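Local coordinates for activator of Hsp90 ATPase homologue 1/2-like C-terminal domain-containing protein (Enterococcus faecalis, PDB 2NN5) that is of unknown function but belongs to the AHA1 family, which shares the C-terminal domain of Hsp90 ATPase activators, and can bind magnesium, at residues Q34-G39 and E128-N133; T104-I109 and E132-P137. All blocks are in the same frame, centred on the assembly; numbering follows the deposited sequence. Where two conformers were deposited one is given.

Overall arrangement
Both contacts use the stretch leaving strand 121-130, contact 1 its last residues and the start of the loop, contact 2 the loop itself; their centres lie about 8 Å apart. Contact 1 (34-39 with 128-133) is a sheet contact: antiparallel backbone bonds, a buried, largely apolar face that also holds Glu128, and a wetter face with bridging water. Contact 2 (104-109 with 132-137) has no strand pairing; a hairpin turn meets the strand-to-helix loop through one aspartate and one phenylalanine ring. Each is part buried and part surface, but backbone pairing carries the first and side chains the second. Ser129 and Ile109 probably hydrogen-bond through their backbones, linking the two within one sheet.

Contact 1: Q34-G39 and E128-N133; sequences QTIYFG and ESLPEN
Ile36 and Leu130 form an antiparallel hydrogen-bonded pair, and Phe38 and Glu128 form the next, with the non-hydrogen-bonded pair Tyr37-Ser129 between them. The bond from Leu130 N to Ile36 O measures 2.8 Å and that from Phe38 N to Glu128 O 2.9 Å. In the gap between the pairs, Tyr37 CA adds a C-H...O contact to Glu128 O.

The close packing is on the face of Ile36, Phe38, Glu128 and Leu130. Leu130 has CG beside its own backbone N (chi1 -51°), and its CD1 branch leans back across the neighbouring strand, 3.4 Å from Ile36 O and 4.2 Å from Phe38 CB. Glu128 runs fully extended from the sheet, bringing OE1 4.1 Å from Phe38 CD2, with carboxylate and ring planes 64° apart.

The other face is looser and wetter. Ser129 meets the Tyr37 ring obliquely, with CE2 of Tyr37 3.7 Å from Ser129 OG, and one water bridges Tyr37 OH and Ser129 OG. Thr35 sends its methyl CG2 to within 3.4 Å of Ser129 OG, while its hydroxyl lies alongside Pro131. Beyond the last pair the ladder of bonds ends although the backbones stay close: a second water links Thr35 OG1 to Glu132 N. The exposed Gln34 and Glu132 touch near their backbones, Glu132 CB lying 3.7 Å from Gln34 O.

Leu130 O takes two donors, Ile36 N from above the carbonyl plane and Arg138 NH1, which also bonds Gln34 O and so fastens the start of helix 138-157 to both strand ends. That helix covers the packed face, where Phe38 touches Ile142 and Ser146 and Glu128 touches Trp145. Strand 28-32 flanks strand 35-44 on one side, and strand 108-116 flanks strand 121-130 on the other.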
ATOM      1  N   GLN A  34      20.072  -4.018  -8.279  1.00 21.61           N
ATOM      2  CA  GLN A  34      19.876  -4.170  -6.833  0.60 21.01           C
ATOM      3  C   GLN A  34      18.574  -3.598  -6.245  1.00 19.28           C
ATOM      4  O   GLN A  34      18.273  -3.864  -5.083  1.00 18.76           O
ATOM      5  CB  GLN A  34      21.076  -3.643  -6.045  0.60 21.76           C
ATOM      6  CG  GLN A  34      22.412  -4.276  -6.490  0.60 24.10           C
ATOM      7  CD  GLN A  34      23.537  -3.963  -5.523  0.60 37.35           C
ATOM      8  OE1 GLN A  34      23.726  -2.807  -5.122  0.60 29.45           O
ATOM      9  NE2 GLN A  34      24.297  -4.992  -5.150  0.60 29.08           N
ATOM     10  N   THR A  35      17.805  -2.864  -7.070  1.00 17.56           N
ATOM     11  CA  THR A  35      16.529  -2.291  -6.636  1.00 15.45           C
ATOM     12  C   THR A  35      15.386  -3.269  -6.948  1.00 15.24           C
ATOM     13  O   THR A  35      15.295  -3.827  -8.046  1.00 15.89           O
ATOM     14  CB  THR A  35      16.236  -0.965  -7.352  1.00 16.59           C
ATOM     15  OG1 THR A  35      17.260  -0.050  -6.995  1.00 19.02           O
ATOM     16  CG2 THR A  35      14.876  -0.358  -6.861  1.00 15.82           C
ATOM     17  N   ILE A  36      14.528  -3.477  -5.959  1.00 14.24           N
ATOM     18  CA  ILE A  36      13.358  -4.359  -6.134  1.00 13.70           C
ATOM     19  C   ILE A  36      12.157  -3.487  -6.447  1.00 13.24           C
ATOM     20  O   ILE A  36      11.957  -2.432  -5.810  1.00 14.17           O
ATOM     21  CB  ILE A  36      13.137  -5.194  -4.879  1.00 14.76           C
ATOM     22  CG1 ILE A  36      14.238  -6.267  -4.818  1.00 16.50           C
ATOM     23  CG2 ILE A  36      11.766  -5.892  -4.909  1.00 15.29           C
ATOM     24  CD1 ILE A  36      14.287  -7.063  -3.584  1.00 18.63           C
ATOM     25  N   TYR A  37      11.385  -3.871  -7.461  1.00 13.04           N
ATOM     26  CA  TYR A  37      10.109  -3.231  -7.784  1.00 12.68           C
ATOM     27  C   TYR A  37       8.978  -4.203  -7.483  1.00 12.25           C
ATOM     28  O   TYR A  37       9.042  -5.386  -7.863  1.00 15.07           O
ATOM     29  CB  TYR A  37      10.065  -2.817  -9.257  1.00 13.53           C
ATOM     30  CG  TYR A  37      11.143  -1.788  -9.605  1.00 14.61           C
ATOM     31  CD1 TYR A  37      12.438  -2.189  -9.996  1.00 16.46           C
ATOM     32  CD2 TYR A  37      10.881  -0.409  -9.481  1.00 16.70           C
ATOM     33  CE1 TYR A  37      13.429  -1.243 -10.276  1.00 16.90           C
ATOM     34  CE2 TYR A  37      11.850   0.541  -9.764  1.00 16.58           C
ATOM     35  CZ  TYR A  37      13.128   0.118 -10.153  1.00 16.88           C
ATOM     36  OH  TYR A  37      14.050   1.093 -10.451  1.00 20.67           O
ATOM     37  N   PHE A  38       7.947  -3.709  -6.825  1.00 12.00           N
ATOM     38  CA  PHE A  38       6.820  -4.542  -6.439  1.00 11.26           C
ATOM     39  C   PHE A  38       5.553  -3.875  -6.957  1.00 11.33           C
ATOM     40  O   PHE A  38       5.419  -2.638  -6.882  1.00 12.06           O
ATOM     41  CB  PHE A  38       6.779  -4.604  -4.902  1.00 11.25           C
ATOM     42  CG  PHE A  38       5.462  -5.181  -4.335  1.00 11.43           C
ATOM     43  CD1 PHE A  38       5.072  -6.500  -4.623  1.00 12.70           C
ATOM     44  CD2 PHE A  38       4.669  -4.422  -3.486  1.00 13.05           C
ATOM     45  CE1 PHE A  38       3.904  -7.037  -4.087  1.00 12.29           C
ATOM     46  CE2 PHE A  38       3.442  -4.948  -2.937  1.00 13.53           C
ATOM     47  CZ  PHE A  38       3.083  -6.247  -3.246  1.00 12.05           C
ATOM     48  N   GLY A  39       4.628  -4.681  -7.453  1.00 11.87           N
ATOM     49  CA  GLY A  39       3.316  -4.181  -7.898  1.00 11.69           C
ATOM     50  C   GLY A  39       2.255  -5.127  -7.395  1.00 11.89           C
ATOM     51  O   GLY A  39       2.470  -6.352  -7.275  1.00 13.14           O
ATOM     52  N   GLU A 128       5.821  -0.042  -6.060  1.00 10.27           N
ATOM     53  CA  GLU A 128       6.793   0.446  -5.084  1.00 10.10           C
ATOM     54  C   GLU A 128       8.205   0.162  -5.568  1.00  9.86           C
ATOM     55  O   GLU A 128       8.463  -0.895  -6.171  1.00 10.60           O
ATOM     56  CB  GLU A 128       6.553  -0.265  -3.743  1.00  9.63           C
ATOM     57  CG  GLU A 128       7.504   0.158  -2.608  1.00 11.23           C
ATOM     58  CD  GLU A 128       7.281  -0.567  -1.291  1.00 11.82           C
ATOM     59  OE1 GLU A 128       6.583  -1.609  -1.250  1.00 13.30           O
ATOM     60  OE2 GLU A 128       7.889  -0.097  -0.290  1.00 13.41           O
ATOM     61  N   SER A 129       9.113   1.104  -5.280  1.00 10.89           N
ATOM     62  CA  SER A 129      10.566   0.946  -5.558  0.70 11.75           C
ATOM     63  C   SER A 129      11.245   0.783  -4.214  1.00 12.00           C
ATOM     64  O   SER A 129      11.071   1.654  -3.333  1.00 13.23           O
ATOM     65  CB  SER A 129      11.133   2.174  -6.281  0.70 13.09           C
ATOM     66  OG  SER A 129      12.549   2.066  -6.466  0.70 13.52           O
ATOM     67  N   LEU A 130      12.026  -0.283  -4.067  1.00 11.61           N
ATOM     68  CA  LEU A 130      12.761  -0.582  -2.828  1.00 12.44           C
ATOM     69  C   LEU A 130      14.243  -0.777  -3.114  1.00 14.61           C
ATOM     70  O   LEU A 130      14.695  -1.872  -3.457  1.00 13.62           O
ATOM     71  CB  LEU A 130      12.189  -1.845  -2.119  1.00 11.58           C
ATOM     72  CG  LEU A 130      10.671  -1.857  -1.887  1.00 12.48           C
ATOM     73  CD1 LEU A 130       9.881  -2.457  -3.083  1.00 14.10           C
ATOM     74  CD2 LEU A 130      10.384  -2.649  -0.623  1.00 13.46           C
ATOM     75  N   PRO A 131      14.987   0.316  -3.027  1.00 13.44           N
ATOM     76  CA  PRO A 131      16.433   0.208  -3.260  1.00 15.16           C
ATOM     77  C   PRO A 131      17.095  -0.632  -2.190  1.00 17.37           C
ATOM     78  O   PRO A 131      16.497  -0.911  -1.126  1.00 16.84           O
ATOM     79  CB  PRO A 131      16.901   1.665  -3.197  1.00 16.41           C
ATOM     80  CG  PRO A 131      15.677   2.485  -3.499  1.00 15.63           C
ATOM     81  CD  PRO A 131      14.575   1.727  -2.796  1.00 14.98           C
ATOM     82  N   GLU A 132      18.329  -1.027  -2.505  1.00 19.80           N
ATOM     83  CA  GLU A 132      19.077  -1.936  -1.632  0.60 21.02           C
ATOM     84  C   GLU A 132      19.380  -1.342  -0.246  1.00 21.18           C
ATOM     85  O   GLU A 132      19.547  -2.109   0.727  1.00 22.53           O
ATOM     86  CB  GLU A 132      20.364  -2.437  -2.335  0.60 22.55           C
ATOM     87  CG  GLU A 132      21.086  -3.619  -1.666  0.60 26.33           C
ATOM     88  CD  GLU A 132      22.071  -3.175  -0.583  0.60 27.40           C
ATOM     89  OE1 GLU A 132      22.467  -1.985  -0.613  0.60 32.01           O
ATOM     90  OE2 GLU A 132      22.437  -4.004   0.296  0.60 34.42           O
ATOM     91  N   ASN A 133      19.407   0.005  -0.146  1.00 20.11           N
ATOM     92  CA  ASN A 133      19.618   0.660   1.155  1.00 20.33           C
ATOM     93  C   ASN A 133      18.356   0.859   2.017  1.00 19.86           C
ATOM     94  O   ASN A 133      18.412   1.500   3.071  1.00 20.12           O
ATOM     95  CB  ASN A 133      20.389   1.987   0.992  1.00 20.22           C
ATOM     96  CG  ASN A 133      19.588   3.067   0.309  1.00 22.95           C
ATOM     97  OD1 ASN A 133      19.984   4.255   0.332  1.00 25.96           O
ATOM     98  ND2 ASN A 133      18.457   2.703  -0.279  1.00 19.75           N
TER
HETATM   99  O   HOH W   1      19.395  -0.255  -5.002  1.00 25.56           O
HETATM  100  O   HOH W   2      13.776   3.173  -8.714  1.00 20.88           O

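Contact 2: T104-I109 and E132-P137; sequences TWDTGI and ENFTTP
Asp106 lies over one face of the Phe134 ring, its CB 3.7 Å from the ring centroid and 20° off the normal, a CH-pi contact that sets the turn directly on the aromatic. Around the same ring, Trp105 CD1 approaches Phe134 CZ at 3.8 Å, and Thr107 OG1 comes obliquely to Phe134 CD1 at 3.5 Å. The carbonyl oxygen of Thr136 lies at the ring's edge, in its plane.

The Asp106 carboxylate also lies over the ring, its CG above the centre. A chi1 of -159° swings CG away from the Asp106 backbone N and toward the loop, where both oxygens meet Thr135. OD1 accepts the backbone N of Thr135 on its syn side, at 2.9 Å and almost straight (172°), and takes Thr107 N on its anti lone pair, so one oxygen ties the turn to the loop. OD2 receives the Thr135 hydroxyl OG1 at 2.8 Å from above the carboxylate plane, and a water that donates to OD2 accepts from Thr136 OG1. Three protein bonds and a water thus fix the rotation of this partly exposed group. Toward the solvent edge, Asn133 ND2 lies close against Thr107.

Trp105 NE1 bonds Asp141 OD1 and its ring meets Trp145 edge-to-face, so helix 138-157 backs the contact. Trp105 to Gly108 form a type II' turn closed by two backbone bonds, which makes this a two-residue beta hairpin. Docking this hairpin onto the loop that leads from the last strand into the long helix fits the helix-grip fold of AHA1-family domains.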
ATOM      1  N   THR A 104       7.086   9.527  -1.090  1.00 10.46           N
ATOM      2  CA  THR A 104       8.364   8.974  -0.658  0.60 12.46           C
ATOM      3  C   THR A 104       8.120   7.997   0.487  1.00 11.97           C
ATOM      4  O   THR A 104       7.251   8.130   1.327  1.00 13.09           O
ATOM      5  CB  THR A 104       9.498  10.024  -0.489  0.60 13.77           C
ATOM      6  OG1 THR A 104      10.175   9.965   0.768  0.60 17.13           O
ATOM      7  CG2 THR A 104       9.097  11.395  -0.944  0.60  7.62           C
ATOM      8  N   TRP A 105       8.879   6.909   0.443  1.00 12.77           N
ATOM      9  CA  TRP A 105       8.706   5.866   1.436  1.00 12.93           C
ATOM     10  C   TRP A 105      10.063   5.236   1.765  1.00 14.32           C
ATOM     11  O   TRP A 105      10.652   4.578   0.906  1.00 13.43           O
ATOM     12  CB  TRP A 105       7.755   4.797   0.935  1.00 14.30           C
ATOM     13  CG  TRP A 105       7.456   3.786   1.977  1.00 14.24           C
ATOM     14  CD1 TRP A 105       7.925   2.501   2.036  1.00 13.33           C
ATOM     15  CD2 TRP A 105       6.595   3.964   3.084  1.00 15.33           C
ATOM     16  NE1 TRP A 105       7.436   1.877   3.171  1.00 16.05           N
ATOM     17  CE2 TRP A 105       6.595   2.757   3.822  1.00 17.25           C
ATOM     18  CE3 TRP A 105       5.782   5.027   3.509  1.00 19.89           C
ATOM     19  CZ2 TRP A 105       5.813   2.588   4.983  1.00 20.03           C
ATOM     20  CZ3 TRP A 105       5.004   4.858   4.651  1.00 20.60           C
ATOM     21  CH2 TRP A 105       5.042   3.651   5.396  1.00 20.68           C
ATOM     22  N   ASP A 106      10.558   5.472   2.981  1.00 15.86           N
ATOM     23  CA  ASP A 106      11.888   4.935   3.364  1.00 17.49           C
ATOM     24  C   ASP A 106      12.825   5.592   2.299  1.00 17.06           C
ATOM     25  O   ASP A 106      12.741   6.816   2.005  1.00 17.91           O
ATOM     26  CB  ASP A 106      11.854   3.369   3.319  1.00 18.66           C
ATOM     27  CG  ASP A 106      12.958   2.672   4.149  1.00 23.65           C
ATOM     28  OD1 ASP A 106      14.146   2.817   3.795  1.00 23.04           O
ATOM     29  OD2 ASP A 106      12.610   1.893   5.101  1.00 29.82           O
ATOM     30  N   THR A 107      13.719   4.814   1.688  1.00 17.46           N
ATOM     31  CA  THR A 107      14.623   5.379   0.672  1.00 17.14           C
ATOM     32  C   THR A 107      14.061   5.209  -0.751  1.00 16.56           C
ATOM     33  O   THR A 107      14.738   5.504  -1.731  1.00 17.50           O
ATOM     34  CB  THR A 107      15.996   4.675   0.731  1.00 16.72           C
ATOM     35  OG1 THR A 107      15.795   3.289   0.436  1.00 17.72           O
ATOM     36  CG2 THR A 107      16.716   4.872   2.125  1.00 19.64           C
ATOM     37  N   GLY A 108      12.818   4.722  -0.865  1.00 13.68           N
ATOM     38  CA  GLY A 108      12.177   4.537  -2.175  1.00 14.21           C
ATOM     39  C   GLY A 108      10.874   5.310  -2.301  1.00 12.51           C
ATOM     40  O   GLY A 108      10.734   6.401  -1.753  1.00 12.45           O
ATOM     41  N   ILE A 109       9.943   4.718  -3.059  1.00 11.62           N
ATOM     42  CA  ILE A 109       8.688   5.374  -3.471  0.60 11.23           C
ATOM     43  C   ILE A 109       7.566   4.386  -3.462  1.00 11.17           C
ATOM     44  O   ILE A 109       7.753   3.227  -3.809  1.00 11.89           O
ATOM     45  CB  ILE A 109       8.788   5.845  -4.948  0.60 12.05           C
ATOM     46  CG1 ILE A 109       9.974   6.790  -5.066  0.60 12.78           C
ATOM     47  CG2 ILE A 109       7.394   6.395  -5.506  0.60 10.86           C
ATOM     48  CD1 ILE A 109       9.633   8.210  -4.595  0.60 11.90           C
ATOM     49  N   GLU A 132      18.329  -1.027  -2.505  1.00 19.80           N
ATOM     50  CA  GLU A 132      19.077  -1.936  -1.632  0.60 21.02           C
ATOM     51  C   GLU A 132      19.380  -1.342  -0.246  1.00 21.18           C
ATOM     52  O   GLU A 132      19.547  -2.109   0.727  1.00 22.53           O
ATOM     53  CB  GLU A 132      20.364  -2.437  -2.335  0.60 22.55           C
ATOM     54  CG  GLU A 132      21.086  -3.619  -1.666  0.60 26.33           C
ATOM     55  CD  GLU A 132      22.071  -3.175  -0.583  0.60 27.40           C
ATOM     56  OE1 GLU A 132      22.467  -1.985  -0.613  0.60 32.01           O
ATOM     57  OE2 GLU A 132      22.437  -4.004   0.296  0.60 34.42           O
ATOM     58  N   ASN A 133      19.407   0.005  -0.146  1.00 20.11           N
ATOM     59  CA  ASN A 133      19.618   0.660   1.155  1.00 20.33           C
ATOM     60  C   ASN A 133      18.356   0.859   2.017  1.00 19.86           C
ATOM     61  O   ASN A 133      18.412   1.500   3.071  1.00 20.12           O
ATOM     62  CB  ASN A 133      20.389   1.987   0.992  1.00 20.22           C
ATOM     63  CG  ASN A 133      19.588   3.067   0.309  1.00 22.95           C
ATOM     64  OD1 ASN A 133      19.984   4.255   0.332  1.00 25.96           O
ATOM     65  ND2 ASN A 133      18.457   2.703  -0.279  1.00 19.75           N
ATOM     66  N   PHE A 134      17.230   0.256   1.597  1.00 19.02           N
ATOM     67  CA  PHE A 134      16.036   0.295   2.422  1.00 18.63           C
ATOM     68  C   PHE A 134      16.386  -0.075   3.839  1.00 20.00           C
ATOM     69  O   PHE A 134      17.101  -1.064   4.077  1.00 21.43           O
ATOM     70  CB  PHE A 134      15.045  -0.755   1.939  1.00 17.92           C
ATOM     71  CG  PHE A 134      13.692  -0.224   1.709  1.00 16.62           C
ATOM     72  CD1 PHE A 134      13.489   0.719   0.708  1.00 18.00           C
ATOM     73  CD2 PHE A 134      12.630  -0.694   2.432  1.00 18.75           C
ATOM     74  CE1 PHE A 134      12.232   1.206   0.430  1.00 20.59           C
ATOM     75  CE2 PHE A 134      11.363  -0.202   2.178  1.00 19.82           C
ATOM     76  CZ  PHE A 134      11.172   0.739   1.142  1.00 18.64           C
ATOM     77  N   THR A 135      15.859   0.684   4.786  1.00 21.30           N
ATOM     78  CA  THR A 135      16.145   0.434   6.191  1.00 25.08           C
ATOM     79  C   THR A 135      15.409  -0.787   6.764  1.00 25.69           C
ATOM     80  O   THR A 135      15.962  -1.508   7.593  1.00 29.92           O
ATOM     81  CB  THR A 135      15.945   1.720   7.044  1.00 26.50           C
ATOM     82  OG1 THR A 135      14.577   2.078   7.054  1.00 30.05           O
ATOM     83  CG2 THR A 135      16.709   2.850   6.438  1.00 27.96           C
ATOM     84  N   THR A 136      14.191  -1.044   6.316  1.00 24.74           N
ATOM     85  CA  THR A 136      13.405  -2.220   6.734  1.00 22.84           C
ATOM     86  C   THR A 136      13.753  -3.353   5.742  1.00 20.55           C
ATOM     87  O   THR A 136      13.871  -3.083   4.538  1.00 20.67           O
ATOM     88  CB  THR A 136      11.909  -1.886   6.577  1.00 23.10           C
ATOM     89  OG1 THR A 136      11.565  -0.780   7.432  1.00 28.18           O
ATOM     90  CG2 THR A 136      11.013  -3.102   6.893  1.00 25.04           C
ATOM     91  N   PRO A 137      13.867  -4.617   6.205  1.00 18.12           N
ATOM     92  CA  PRO A 137      14.070  -5.688   5.190  1.00 16.73           C
ATOM     93  C   PRO A 137      12.946  -5.620   4.153  1.00 15.94           C
ATOM     94  O   PRO A 137      11.779  -5.455   4.517  1.00 15.57           O
ATOM     95  CB  PRO A 137      14.023  -6.976   5.997  1.00 16.90           C
ATOM     96  CG  PRO A 137      14.461  -6.515   7.430  1.00 18.82           C
ATOM     97  CD  PRO A 137      13.846  -5.147   7.590  1.00 17.20           C
TER
HETATM   98  O   HOH W   3       9.918   0.824   5.674  1.00 30.88           O